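PDB 3GUX: putative Zn-dependent exopeptidase from Bacteroides vulgatus ATCC 8482, which probably removes amino-terminal residues from peptides as a zinc-dependent aminopeptidase of peptidase family M28. Local coordinates for residues A[23-28]-A[140-145]; A[52-57]-A[83-88]; A[96-101]-A[192-197]; A[100-105]-A[156-161]; A[248-253]-A[267-272]. One frame throughout, in Å; residues are numbered along the deposited sequence.

From the N terminus, contact 1 joins residues 23-28 to 140-145 and so closes the first long loop. Contact 2 is nested inside that loop, laying helix 47-62 on strand 81-91. Contacts 3 and 4 both set out from strand 98-104 and share Leu-100 and Leu-101; each crosses contact 1, since its second segment comes after 140-145. Contact 4 pairs this strand with strand 152-158, which also neighbours the strand of contact 2, and contact 3 brings in the loop before strand 198-203. Contact 5 follows in series, closing a short loop at strand 265-269; its Asp-252 comes close to Glu-161, and its Asp-253 packs against Glu-161, Phe-158 and His-104 of contact 4.

Contact 1: residues A[23-28]-A[140-145]; sequences EFDADS and IARQIQ
Ser-28 and Arg-142 meet at one carboxylate oxygen, OE1 of Glu-139, which takes a hydrogen bond from Ser-28 OG and a salt bridge from Arg-142 NE. The other oxygen, OE2, accepts from Asp-25 N and Gln-143 NE2. Glu-139, the residue just before 140-145 on helix 131-146, thus gathers donors from both segments. Gln-143 gets there by a bend at chi2 (-68°), which also leaves NE2 3.1 Å from Glu-23 O, at an angle too poor for a bond. The Arg-142 guanidinium turns its edge to Asp-25, NH2 lying 3.6 Å from CB. Asp-25 is the N-cap of helix 26-37: its OD1 uses the anti lone pair to accept from Ser-28 N at 3.0 Å, a task suited to a short carboxylate. On the buried side, the edge of the Phe-24 ring meets Ile-140, CE2 to CG1 at 4.0 Å. The contact joins the start of helix 26-37 to helix 131-146, while helix 296-311 packs against Ile-140 and Gln-143.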
# COMPACT_ATOMS: atom_id res chain seq x y z
N GLU A 23 -18.00 -0.08 -5.60
CA GLU A 23 -18.00 0.19 -4.17
C GLU A 23 -16.99 -0.65 -3.40
O GLU A 23 -17.00 -1.89 -3.47
CB GLU A 23 -19.41 -0.03 -3.60
CG GLU A 23 -20.43 0.91 -4.14
CD GLU A 23 -20.21 2.37 -3.74
OE1 GLU A 23 -19.72 2.64 -2.63
OE2 GLU A 23 -20.57 3.25 -4.55
N PHE A 24 -16.11 0.05 -2.69
CA PHE A 24 -15.17 -0.59 -1.79
C PHE A 24 -15.99 -1.07 -0.62
O PHE A 24 -16.76 -0.31 -0.07
CB PHE A 24 -14.12 0.45 -1.33
CG PHE A 24 -13.14 -0.04 -0.30
CD1 PHE A 24 -13.42 0.09 1.05
CD2 PHE A 24 -11.90 -0.58 -0.68
CE1 PHE A 24 -12.53 -0.34 2.01
CE2 PHE A 24 -10.97 -1.03 0.28
CZ PHE A 24 -11.30 -0.90 1.63
N ASP A 25 -15.80 -2.33 -0.21
CA ASP A 25 -16.52 -2.92 0.95
C ASP A 25 -15.66 -2.83 2.18
O ASP A 25 -14.69 -3.62 2.35
CB ASP A 25 -16.94 -4.36 0.66
CG ASP A 25 -18.03 -4.86 1.61
OD1 ASP A 25 -17.73 -5.12 2.78
OD2 ASP A 25 -19.19 -4.91 1.18
N ALA A 26 -15.96 -1.86 3.03
CA ALA A 26 -15.20 -1.64 4.26
C ALA A 26 -15.29 -2.79 5.27
O ALA A 26 -14.30 -3.00 6.02
CB ALA A 26 -15.59 -0.31 4.91
N ASP A 27 -16.42 -3.53 5.32
CA ASP A 27 -16.48 -4.67 6.25
C ASP A 27 -15.57 -5.80 5.76
O ASP A 27 -15.00 -6.53 6.56
CB ASP A 27 -17.90 -5.21 6.46
CG ASP A 27 -17.96 -6.21 7.59
OD1 ASP A 27 -17.46 -5.89 8.69
OD2 ASP A 27 -18.48 -7.32 7.39
N SER A 28 -15.44 -5.97 4.45
CA SER A 28 -14.53 -6.93 3.87
C SER A 28 -13.08 -6.55 4.23
O SER A 28 -12.36 -7.38 4.74
CB SER A 28 -14.74 -7.01 2.36
OG SER A 28 -13.94 -8.02 1.79
N ILE A 140 -9.20 -3.86 -2.35
CA ILE A 140 -9.06 -3.27 -3.71
C ILE A 140 -8.75 -4.37 -4.76
O ILE A 140 -9.32 -4.36 -5.85
CB ILE A 140 -8.06 -2.11 -3.74
CG1 ILE A 140 -8.63 -0.93 -2.94
CG2 ILE A 140 -7.74 -1.68 -5.19
CD1 ILE A 140 -7.67 0.17 -2.69
N ALA A 141 -7.92 -5.34 -4.38
CA ALA A 141 -7.59 -6.49 -5.24
C ALA A 141 -8.86 -7.26 -5.65
O ALA A 141 -9.08 -7.55 -6.83
CB ALA A 141 -6.60 -7.43 -4.54
N ARG A 142 -9.68 -7.56 -4.65
CA ARG A 142 -10.91 -8.29 -4.85
C ARG A 142 -11.83 -7.55 -5.84
O ARG A 142 -12.46 -8.18 -6.68
CB ARG A 142 -11.59 -8.51 -3.49
CG ARG A 142 -12.84 -9.43 -3.57
CD ARG A 142 -13.50 -9.66 -2.22
NE ARG A 142 -14.24 -8.49 -1.73
CZ ARG A 142 -15.49 -8.18 -2.05
NH1 ARG A 142 -16.19 -8.92 -2.91
NH2 ARG A 142 -16.05 -7.08 -1.55
N GLN A 143 -11.90 -6.23 -5.72
CA GLN A 143 -12.71 -5.41 -6.60
C GLN A 143 -12.12 -5.37 -8.00
O GLN A 143 -12.87 -5.31 -8.98
CB GLN A 143 -12.83 -3.98 -6.07
CG GLN A 143 -13.53 -3.84 -4.72
CD GLN A 143 -15.00 -4.17 -4.74
OE1 GLN A 143 -15.69 -4.01 -5.76
NE2 GLN A 143 -15.49 -4.59 -3.58
N ILE A 144 -10.77 -5.37 -8.09
CA ILE A 144 -10.10 -5.38 -9.40
C ILE A 144 -10.50 -6.67 -10.10
O ILE A 144 -10.82 -6.65 -11.27
CB ILE A 144 -8.56 -5.22 -9.34
CG1 ILE A 144 -8.20 -3.80 -8.92
CG2 ILE A 144 -7.95 -5.53 -10.71
CD1 ILE A 144 -6.73 -3.57 -8.67
N GLN A 145 -10.50 -7.78 -9.35
CA GLN A 145 -10.95 -9.06 -9.90
C GLN A 145 -12.36 -8.93 -10.47
O GLN A 145 -12.59 -9.36 -11.58
CB GLN A 145 -10.95 -10.16 -8.84
CG GLN A 145 -11.04 -11.56 -9.44
CD GLN A 145 -10.95 -12.64 -8.39
OE1 GLN A 145 -11.40 -12.48 -7.26
NE2 GLN A 145 -10.38 -13.76 -8.77

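Contact 2: residues A[52-57]-A[83-88]; sequences CGEYLA and KSRNII
Ile-87, Arg-85 and Ala-57 bear most of this helix-on-strand packing, in which no hydrogen bond passes between the segments. Ile-87 reaches from the strand to the helix with its two branches parted: CD1 comes 3.5 Å from Gly-53 O and 4.0 Å from Leu-56 CB, while CG2 sits 4.0 Å from Ala-57 CA. A beta-branched side chain suits the place, because its arms touch successive turns of the helix at once. Arg-85 is fully extended from CG to NE, with CG opposite the backbone N (chi1 -178°), and this carries the guanidinium across to the helix. There Gly-53 O lies over one face of the group, 3.6 Å from NH1, and Ala-57 CB lies obliquely beside it, 3.9 Å from CZ, a place that suits a small methyl. Gly-53 faces the strand with bare backbone, and Ile-87 CD1 and the Arg-85 guanidinium pack directly on it. The Glu-54 carboxylate makes no salt bridge to this arginine, OE2 staying 5.9 Å from NH1. Helix 52-57 and strand 83-88 run nearly parallel, 15° apart with axes 9.3 Å from each other. Strand 81-91 lies in the sheet between strands 66-75 and 152-158, antiparallel to both, and Leu-56 of the helix extends the packing to Phe-157 and Trp-105.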
# COMPACT_ATOMS: atom_id res chain seq x y z
N CYS A 52 1.27 -15.53 8.21
CA CYS A 52 0.58 -14.40 7.61
C CYS A 52 1.05 -14.17 6.15
O CYS A 52 0.24 -13.94 5.30
CB CYS A 52 0.80 -13.17 8.46
SG CYS A 52 -0.19 -11.74 7.91
N GLY A 53 2.35 -14.27 5.87
CA GLY A 53 2.86 -14.13 4.47
C GLY A 53 2.20 -15.10 3.49
O GLY A 53 1.83 -14.74 2.35
N GLU A 54 2.03 -16.34 3.95
CA GLU A 54 1.36 -17.35 3.14
C GLU A 54 -0.09 -16.93 2.89
O GLU A 54 -0.58 -17.03 1.76
CB GLU A 54 1.43 -18.72 3.82
CG GLU A 54 2.85 -19.28 3.94
CD GLU A 54 2.95 -20.50 4.84
OE1 GLU A 54 1.90 -21.15 5.08
OE2 GLU A 54 4.07 -20.85 5.29
N TYR A 55 -0.77 -16.45 3.94
CA TYR A 55 -2.16 -15.97 3.82
C TYR A 55 -2.29 -14.87 2.77
O TYR A 55 -3.16 -14.94 1.91
CB TYR A 55 -2.71 -15.48 5.18
CG TYR A 55 -4.01 -14.68 5.07
CD1 TYR A 55 -5.23 -15.32 4.86
CD2 TYR A 55 -4.01 -13.29 5.20
CE1 TYR A 55 -6.43 -14.57 4.77
CE2 TYR A 55 -5.17 -12.56 5.13
CZ TYR A 55 -6.37 -13.20 4.90
OH TYR A 55 -7.51 -12.45 4.82
N LEU A 56 -1.40 -13.88 2.82
CA LEU A 56 -1.43 -12.75 1.89
C LEU A 56 -1.13 -13.16 0.45
O LEU A 56 -1.81 -12.72 -0.49
CB LEU A 56 -0.46 -11.64 2.34
CG LEU A 56 -0.79 -10.96 3.65
CD1 LEU A 56 0.28 -9.96 4.00
CD2 LEU A 56 -2.19 -10.28 3.50
N ALA A 57 -0.10 -13.98 0.26
CA ALA A 57 0.20 -14.49 -1.07
C ALA A 57 -1.02 -15.23 -1.62
O ALA A 57 -1.43 -15.00 -2.76
CB ALA A 57 1.37 -15.43 -1.03
N LYS A 83 14.60 -13.20 7.35
CA LYS A 83 14.17 -14.09 6.28
C LYS A 83 12.93 -13.39 5.71
O LYS A 83 11.78 -13.69 6.05
CB LYS A 83 13.88 -15.47 6.81
CG LYS A 83 15.11 -16.16 7.46
CD LYS A 83 16.29 -16.39 6.50
CE LYS A 83 15.96 -17.26 5.28
NZ LYS A 83 17.18 -17.65 4.49
N SER A 84 13.21 -12.43 4.85
CA SER A 84 12.24 -11.48 4.33
C SER A 84 11.46 -12.00 3.12
O SER A 84 11.89 -12.88 2.39
CB SER A 84 13.01 -10.17 4.02
OG SER A 84 12.21 -9.00 4.06
N ARG A 85 10.24 -11.49 2.96
CA ARG A 85 9.42 -11.88 1.82
C ARG A 85 8.53 -10.74 1.33
O ARG A 85 7.46 -10.50 1.90
CB ARG A 85 8.54 -13.05 2.21
CG ARG A 85 7.69 -13.54 1.05
CD ARG A 85 6.67 -14.53 1.45
NE ARG A 85 5.93 -14.94 0.25
CZ ARG A 85 5.02 -15.90 0.22
NH1 ARG A 85 4.71 -16.56 1.34
NH2 ARG A 85 4.42 -16.20 -0.95
N ASN A 86 8.96 -10.04 0.27
CA ASN A 86 8.11 -9.03 -0.36
C ASN A 86 7.10 -9.79 -1.22
O ASN A 86 7.48 -10.69 -1.94
CB ASN A 86 8.91 -8.08 -1.26
CG ASN A 86 9.75 -7.09 -0.50
OD1 ASN A 86 9.44 -6.71 0.63
ND2 ASN A 86 10.84 -6.63 -1.13
N ILE A 87 5.83 -9.38 -1.21
CA ILE A 87 4.75 -10.08 -1.94
C ILE A 87 4.13 -9.13 -2.97
O ILE A 87 3.70 -8.05 -2.61
CB ILE A 87 3.66 -10.57 -0.96
CG1 ILE A 87 4.29 -11.41 0.16
CG2 ILE A 87 2.56 -11.37 -1.70
CD1 ILE A 87 3.36 -11.84 1.26
N ILE A 88 4.09 -9.52 -4.25
CA ILE A 88 3.59 -8.62 -5.29
C ILE A 88 2.48 -9.29 -6.10
O ILE A 88 2.61 -10.45 -6.51
CB ILE A 88 4.72 -8.09 -6.22
CG1 ILE A 88 5.89 -7.50 -5.42
CG2 ILE A 88 4.18 -7.02 -7.16
CD1 ILE A 88 6.90 -8.51 -4.88

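Contact 3: residues A[96-101]-A[192-197]; sequences KKRILL and QNYNAR
Tyr-194 is brought to Leu-100 by a chi1 of -179°, which throws its ring out from the loop, and Arg-197 bends at chi3 (-69°) after an extended start, turning its guanidinium toward Lys-97. The phenol oxygen of Tyr-194 ends 3.9 Å from Leu-100 CB, the two side chains crossing at about a right angle, and its hydrogen-bonding partner is OD2 of Asp-154. Asp-154, which lies outside both segments, also uses OD2 for a salt bridge to Arg-98 NE, and in this way the tyrosine and the arginine share an acid. One backbone bond links the segments, Arg-197 N to Arg-98 O at 2.7 Å, with an N-H...O angle of 157°. It lies where the loop 192-197 runs into strand 198-203, which then pairs in parallel with strand 98-104 in the central sheet of this M28 alpha/beta fold. Ala-196, whose small methyl fits against the strand backbone, 3.6 Å from Arg-98 O, also has its CB 4.1 Å from Leu-100 CB. The aliphatic part of Arg-197 serves as an apolar neighbour to Ile-99, CB to CD1 at 3.8 Å. Lys-97 and Arg-197 lie side by side, with Lys-97 CD 3.7 Å from Arg-197 NH2. Their charges gather at the C terminus of the chain, Lys-97 NZ on Lys-314 OXT and Arg-197 NH2 on Lys-314 O, while Arg-197 NH1 forms a salt bridge with Glu-313.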
# COMPACT_ATOMS: atom_id res chain seq x y z
N LYS A 96 1.85 -1.46 -20.08
CA LYS A 96 2.99 -0.63 -19.66
C LYS A 96 2.45 0.55 -18.83
O LYS A 96 3.16 1.09 -17.98
CB LYS A 96 3.83 -0.16 -20.86
N LYS A 97 1.20 0.97 -19.09
CA LYS A 97 0.56 2.01 -18.27
C LYS A 97 0.08 1.39 -16.94
O LYS A 97 -0.85 0.57 -16.96
CB LYS A 97 -0.64 2.64 -19.00
CG LYS A 97 -0.36 3.38 -20.31
CD LYS A 97 -1.65 4.14 -20.71
CE LYS A 97 -1.55 4.83 -22.05
NZ LYS A 97 -2.75 5.70 -22.26
N ARG A 98 0.68 1.77 -15.81
CA ARG A 98 0.32 1.19 -14.48
C ARG A 98 0.33 2.15 -13.29
O ARG A 98 1.01 3.17 -13.31
CB ARG A 98 1.28 0.05 -14.12
CG ARG A 98 1.69 -0.86 -15.25
CD ARG A 98 2.62 -1.95 -14.81
NE ARG A 98 1.98 -2.97 -13.98
CZ ARG A 98 1.13 -3.90 -14.43
NH1 ARG A 98 0.76 -3.95 -15.71
NH2 ARG A 98 0.62 -4.78 -13.58
N ILE A 99 -0.42 1.79 -12.25
CA ILE A 99 -0.40 2.51 -10.97
C ILE A 99 0.09 1.52 -9.90
O ILE A 99 -0.34 0.37 -9.86
CB ILE A 99 -1.75 3.10 -10.53
CG1 ILE A 99 -2.34 4.03 -11.60
CG2 ILE A 99 -1.57 3.82 -9.16
CD1 ILE A 99 -1.44 5.21 -12.01
N LEU A 100 1.03 1.96 -9.08
CA LEU A 100 1.53 1.11 -7.99
C LEU A 100 0.75 1.39 -6.73
O LEU A 100 0.54 2.54 -6.40
CB LEU A 100 3.02 1.37 -7.71
CG LEU A 100 3.63 0.70 -6.48
CD1 LEU A 100 3.46 -0.81 -6.48
CD2 LEU A 100 5.06 1.07 -6.42
N LEU A 101 0.32 0.35 -6.03
CA LEU A 101 -0.33 0.48 -4.75
C LEU A 101 0.47 -0.37 -3.78
O LEU A 101 0.72 -1.53 -4.05
CB LEU A 101 -1.77 -0.03 -4.77
CG LEU A 101 -2.76 0.64 -5.72
CD1 LEU A 101 -4.15 0.02 -5.52
CD2 LEU A 101 -2.81 2.15 -5.50
N GLN A 192 12.16 -6.68 -14.42
CA GLN A 192 13.23 -5.78 -14.83
C GLN A 192 12.62 -4.62 -15.60
O GLN A 192 11.66 -4.80 -16.35
CB GLN A 192 14.28 -6.51 -15.66
CG GLN A 192 15.06 -7.54 -14.85
N ASN A 193 13.16 -3.42 -15.36
CA ASN A 193 12.69 -2.17 -15.98
C ASN A 193 11.31 -1.72 -15.48
O ASN A 193 10.67 -0.91 -16.12
CB ASN A 193 12.68 -2.27 -17.52
N TYR A 194 10.88 -2.23 -14.34
CA TYR A 194 9.59 -1.89 -13.77
C TYR A 194 9.38 -0.38 -13.67
O TYR A 194 10.26 0.34 -13.19
CB TYR A 194 9.42 -2.48 -12.37
CG TYR A 194 8.05 -2.14 -11.81
CD1 TYR A 194 6.93 -2.86 -12.21
CD2 TYR A 194 7.87 -1.08 -10.92
CE1 TYR A 194 5.67 -2.54 -11.73
CE2 TYR A 194 6.62 -0.77 -10.44
CZ TYR A 194 5.52 -1.50 -10.85
OH TYR A 194 4.28 -1.20 -10.38
N ASN A 195 8.22 0.08 -14.12
CA ASN A 195 7.82 1.47 -13.99
C ASN A 195 6.31 1.52 -13.75
O ASN A 195 5.59 0.58 -14.07
CB ASN A 195 8.20 2.29 -15.22
CG ASN A 195 7.90 3.77 -15.03
OD1 ASN A 195 8.28 4.37 -14.02
ND2 ASN A 195 7.16 4.34 -15.97
N ALA A 196 5.87 2.60 -13.10
CA ALA A 196 4.46 2.89 -12.86
C ALA A 196 4.32 4.41 -12.99
O ALA A 196 5.28 5.14 -12.75
CB ALA A 196 4.04 2.42 -11.50
N ARG A 197 3.15 4.87 -13.41
CA ARG A 197 2.89 6.31 -13.57
C ARG A 197 3.16 7.00 -12.24
O ARG A 197 3.84 8.03 -12.19
CB ARG A 197 1.45 6.51 -14.04
CG ARG A 197 1.02 7.95 -14.26
CD ARG A 197 -0.41 8.00 -14.80
NE ARG A 197 -0.47 7.47 -16.17
CZ ARG A 197 -1.57 7.31 -16.90
NH1 ARG A 197 -2.78 7.62 -16.42
NH2 ARG A 197 -1.47 6.82 -18.14

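Contact 4: residues A[100-105]-A[156-161]; sequences LLCAHW and VFFDSE
Two neighbouring parallel strands at the middle of the sheet, 98-104 and 152-158, meet here and run out at their C-terminal ends, where M28 enzymes usually carry their active site. The ladder has four backbone bonds, among them Phe-158 N to Ala-103 O at 2.8 Å and Trp-105 N to Phe-158 O at 3.0 Å. Cys-102, Val-156, His-104 and Phe-158 share one face of the sheet, where Cys-102 CB packs 3.6 Å from Phe-158 CE2 and SG approaches the ring obliquely. Leu-100 CD1 touches Val-156 CG2 at 3.5 Å. From the loop after strand 152-158, the Glu-161 carboxylate stacks on the ring of His-104, the last residue of its strand, their planes 16° apart and OE1 3.3 Å above the ring centre. Chi1 of 82° sets that ring between its backbone N and carbonyl carbon, and ND1 bonds to Asp-106 OD1. Replacing His-104 by an alanine would probably leave Asp-106 OD1 without this donor and Glu-161 without the flat surface that limits its turning. Over one face of Trp-105 stands Asp-159 OD1, 3.8 Å above the indole plane and offset toward the rim, the planes 28° apart; NE1 donates to Arg-85 O. Asp-159 accepts from His-49 and, weakly, from Ser-160 N at OD1, and from Arg-85 N at OD2, so its buried carboxylate is probably held fixed in rotation over the indole.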
# COMPACT_ATOMS: atom_id res chain seq x y z
N LEU A 100 1.03 1.96 -9.08
CA LEU A 100 1.53 1.11 -7.99
C LEU A 100 0.75 1.39 -6.73
O LEU A 100 0.54 2.54 -6.40
CB LEU A 100 3.02 1.37 -7.71
CG LEU A 100 3.63 0.70 -6.48
CD1 LEU A 100 3.46 -0.81 -6.48
CD2 LEU A 100 5.06 1.07 -6.42
N LEU A 101 0.32 0.35 -6.03
CA LEU A 101 -0.33 0.48 -4.75
C LEU A 101 0.47 -0.37 -3.78
O LEU A 101 0.72 -1.53 -4.05
CB LEU A 101 -1.77 -0.03 -4.77
CG LEU A 101 -2.76 0.64 -5.72
CD1 LEU A 101 -4.15 0.02 -5.52
CD2 LEU A 101 -2.81 2.15 -5.50
N CYS A 102 0.85 0.19 -2.63
CA CYS A 102 1.67 -0.54 -1.68
C CYS A 102 1.42 -0.22 -0.21
O CYS A 102 0.76 0.77 0.15
CB CYS A 102 3.14 -0.33 -2.04
SG CYS A 102 3.63 1.39 -2.13
N ALA A 103 1.97 -1.11 0.63
CA ALA A 103 1.82 -1.11 2.08
C ALA A 103 2.86 -2.08 2.62
O ALA A 103 3.31 -2.96 1.89
CB ALA A 103 0.44 -1.58 2.47
N HIS A 104 3.27 -1.90 3.86
CA HIS A 104 4.10 -2.89 4.53
C HIS A 104 3.26 -3.83 5.38
O HIS A 104 2.30 -3.41 5.95
CB HIS A 104 5.23 -2.22 5.32
CG HIS A 104 4.82 -1.72 6.66
ND1 HIS A 104 4.87 -2.49 7.79
CD2 HIS A 104 4.39 -0.51 7.06
CE1 HIS A 104 4.44 -1.79 8.82
NE2 HIS A 104 4.16 -0.58 8.40
N TRP A 105 3.66 -5.08 5.47
CA TRP A 105 2.87 -6.09 6.14
C TRP A 105 3.40 -6.63 7.43
O TRP A 105 2.69 -7.32 8.12
CB TRP A 105 2.57 -7.23 5.15
CG TRP A 105 3.71 -8.17 4.75
CD1 TRP A 105 4.56 -8.03 3.70
CD2 TRP A 105 4.01 -9.42 5.35
NE1 TRP A 105 5.40 -9.11 3.62
CE2 TRP A 105 5.07 -9.98 4.63
CE3 TRP A 105 3.51 -10.11 6.46
CZ2 TRP A 105 5.63 -11.19 4.96
CZ3 TRP A 105 4.07 -11.33 6.78
CH2 TRP A 105 5.12 -11.85 6.03
N VAL A 156 1.77 -4.25 -3.98
CA VAL A 156 3.01 -4.75 -3.41
C VAL A 156 3.02 -4.62 -1.89
O VAL A 156 2.80 -3.52 -1.36
CB VAL A 156 4.22 -3.99 -3.96
CG1 VAL A 156 5.52 -4.52 -3.34
CG2 VAL A 156 4.25 -4.10 -5.46
N PHE A 157 3.20 -5.74 -1.19
CA PHE A 157 3.32 -5.73 0.25
C PHE A 157 4.81 -5.86 0.58
O PHE A 157 5.44 -6.90 0.32
CB PHE A 157 2.52 -6.83 0.93
CG PHE A 157 1.06 -6.90 0.51
CD1 PHE A 157 0.27 -5.76 0.43
CD2 PHE A 157 0.45 -8.14 0.32
CE1 PHE A 157 -1.09 -5.84 0.09
CE2 PHE A 157 -0.91 -8.22 -0.04
CZ PHE A 157 -1.67 -7.07 -0.15
N PHE A 158 5.36 -4.79 1.16
CA PHE A 158 6.74 -4.73 1.57
C PHE A 158 6.94 -5.36 2.93
O PHE A 158 6.14 -5.14 3.83
CB PHE A 158 7.22 -3.28 1.69
CG PHE A 158 7.22 -2.53 0.40
CD1 PHE A 158 7.92 -3.02 -0.69
CD2 PHE A 158 6.56 -1.32 0.30
CE1 PHE A 158 7.96 -2.33 -1.87
CE2 PHE A 158 6.58 -0.63 -0.89
CZ PHE A 158 7.27 -1.13 -1.97
N ASP A 159 8.01 -6.14 3.08
CA ASP A 159 8.37 -6.72 4.34
C ASP A 159 9.48 -5.90 5.00
O ASP A 159 9.97 -4.93 4.43
CB ASP A 159 8.84 -8.16 4.08
CG ASP A 159 8.81 -9.06 5.30
OD1 ASP A 159 8.38 -8.64 6.41
OD2 ASP A 159 9.20 -10.23 5.12
N SER A 160 9.81 -6.23 6.25
CA SER A 160 10.98 -5.69 6.95
C SER A 160 11.06 -4.17 7.02
O SER A 160 12.10 -3.54 6.85
CB SER A 160 12.23 -6.29 6.31
OG SER A 160 12.10 -7.71 6.33
N GLU A 161 9.93 -3.58 7.31
CA GLU A 161 9.83 -2.15 7.23
C GLU A 161 10.12 -1.52 8.57
O GLU A 161 10.76 -0.48 8.64
CB GLU A 161 8.42 -1.83 6.69
CG GLU A 161 8.14 -0.39 6.22
CD GLU A 161 7.80 0.49 7.38
OE1 GLU A 161 7.50 -0.04 8.52
OE2 GLU A 161 7.83 1.71 7.14

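Contact 5: residues A[248-253]-A[267-272]; sequences GETVDD and DIINYD
The loop carrying Thr-250 and Asp-252 runs roughly counter to the segment of Asp-267 and Ile-269, the two directions 136° apart. It leads into helix 253-260, and the chain then returns as strand 265-269, the outermost strand at this side of the alpha/beta sheet. Asp-252 OD2 lies 2.7 Å from Asp-267 OD2, their carboxylate planes 70° apart, and Asp-203 and Glu-161 bring further carboxylates close, an acidic cluster consistent with the surroundings of an M28 active site. Asp-252 OD1 accepts from Asp-253 N at 2.9 Å, 33° out of the carboxylate plane. With an alanine at Asp-252, Asp-253 N is likely to lose this acceptor and a gap to open beside Asp-267 OD2. Thr-250 CG2, 3.4 Å from Asp-267 OD2, and Ile-269 CD1, 3.6 Å from Asp-252 OD2, meet tip to tip as an apolar border beside the acid pair. Gly-248 N, on a residue whose bare CA lets the ring approach, lies 3.6 Å above the plane of the Tyr-271 ring, offset toward its rim near CE1.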
# COMPACT_ATOMS: atom_id res chain seq x y z
N GLY A 248 3.28 16.29 8.54
CA GLY A 248 4.66 15.99 8.88
C GLY A 248 5.36 15.29 7.73
O GLY A 248 4.71 14.87 6.76
N GLU A 249 6.68 15.19 7.84
CA GLU A 249 7.49 14.46 6.87
C GLU A 249 7.90 13.18 7.55
O GLU A 249 8.44 13.20 8.65
CB GLU A 249 8.69 15.27 6.41
CG GLU A 249 9.59 14.45 5.52
CD GLU A 249 10.46 15.26 4.62
OE1 GLU A 249 9.93 16.16 3.94
OE2 GLU A 249 11.66 14.96 4.57
N THR A 250 7.68 12.06 6.88
CA THR A 250 7.92 10.78 7.50
C THR A 250 8.79 9.87 6.65
O THR A 250 8.65 9.85 5.43
CB THR A 250 6.57 10.10 7.78
OG1 THR A 250 6.80 8.91 8.53
CG2 THR A 250 5.84 9.74 6.49
N VAL A 251 9.70 9.15 7.31
CA VAL A 251 10.50 8.13 6.63
C VAL A 251 9.56 6.98 6.40
O VAL A 251 8.96 6.50 7.34
CB VAL A 251 11.75 7.65 7.45
CG1 VAL A 251 11.37 7.13 8.82
CG2 VAL A 251 12.46 6.55 6.70
N ASP A 252 9.38 6.55 5.15
CA ASP A 252 8.44 5.47 4.84
C ASP A 252 8.81 4.86 3.49
O ASP A 252 9.65 5.40 2.79
CB ASP A 252 6.99 6.01 4.87
CG ASP A 252 5.97 4.99 5.36
OD1 ASP A 252 6.30 3.79 5.37
OD2 ASP A 252 4.81 5.39 5.69
N ASP A 253 8.15 3.79 3.10
CA ASP A 253 8.51 3.05 1.89
C ASP A 253 8.50 3.89 0.60
O ASP A 253 9.28 3.62 -0.32
CB ASP A 253 7.59 1.83 1.74
CG ASP A 253 7.80 0.75 2.83
OD1 ASP A 253 8.96 0.37 3.11
OD2 ASP A 253 6.78 0.22 3.36
N ASP A 267 2.42 8.99 0.07
CA ASP A 267 2.12 8.31 1.32
C ASP A 267 0.80 8.84 1.92
O ASP A 267 0.68 10.04 2.19
CB ASP A 267 3.29 8.49 2.30
CG ASP A 267 3.25 7.54 3.48
OD1 ASP A 267 2.36 6.63 3.55
OD2 ASP A 267 4.12 7.69 4.36
N ILE A 268 -0.20 7.95 2.06
CA ILE A 268 -1.47 8.24 2.74
C ILE A 268 -1.24 7.65 4.12
O ILE A 268 -1.27 6.42 4.25
CB ILE A 268 -2.72 7.61 2.05
CG1 ILE A 268 -2.79 8.04 0.57
CG2 ILE A 268 -3.99 7.94 2.85
CD1 ILE A 268 -4.01 7.43 -0.22
N ILE A 269 -0.99 8.51 5.11
CA ILE A 269 -0.56 8.12 6.45
C ILE A 269 -1.22 9.02 7.50
O ILE A 269 -1.29 10.22 7.34
CB ILE A 269 1.00 8.16 6.58
CG1 ILE A 269 1.48 7.66 7.97
CG2 ILE A 269 1.56 9.55 6.21
CD1 ILE A 269 3.02 7.37 8.06
N ASN A 270 -1.78 8.40 8.55
CA ASN A 270 -2.40 9.17 9.60
C ASN A 270 -1.39 10.09 10.32
O ASN A 270 -0.29 9.64 10.66
CB ASN A 270 -3.10 8.25 10.61
CG ASN A 270 -3.83 9.03 11.67
OD1 ASN A 270 -4.55 10.00 11.37
ND2 ASN A 270 -3.63 8.65 12.91
N TYR A 271 -1.77 11.35 10.51
CA TYR A 271 -1.00 12.38 11.19
C TYR A 271 -1.89 13.04 12.26
O TYR A 271 -2.99 13.56 11.93
CB TYR A 271 -0.54 13.43 10.17
CG TYR A 271 0.18 14.58 10.78
CD1 TYR A 271 1.48 14.42 11.27
CD2 TYR A 271 -0.41 15.85 10.87
CE1 TYR A 271 2.16 15.49 11.85
CE2 TYR A 271 0.27 16.92 11.44
CZ TYR A 271 1.56 16.72 11.92
OH TYR A 271 2.25 17.76 12.49
N ASP A 272 -1.43 13.00 13.51
CA ASP A 272 -2.18 13.56 14.65
C ASP A 272 -2.17 15.08 14.65
O ASP A 272 -1.12 15.68 14.86
CB ASP A 272 -1.61 13.04 15.98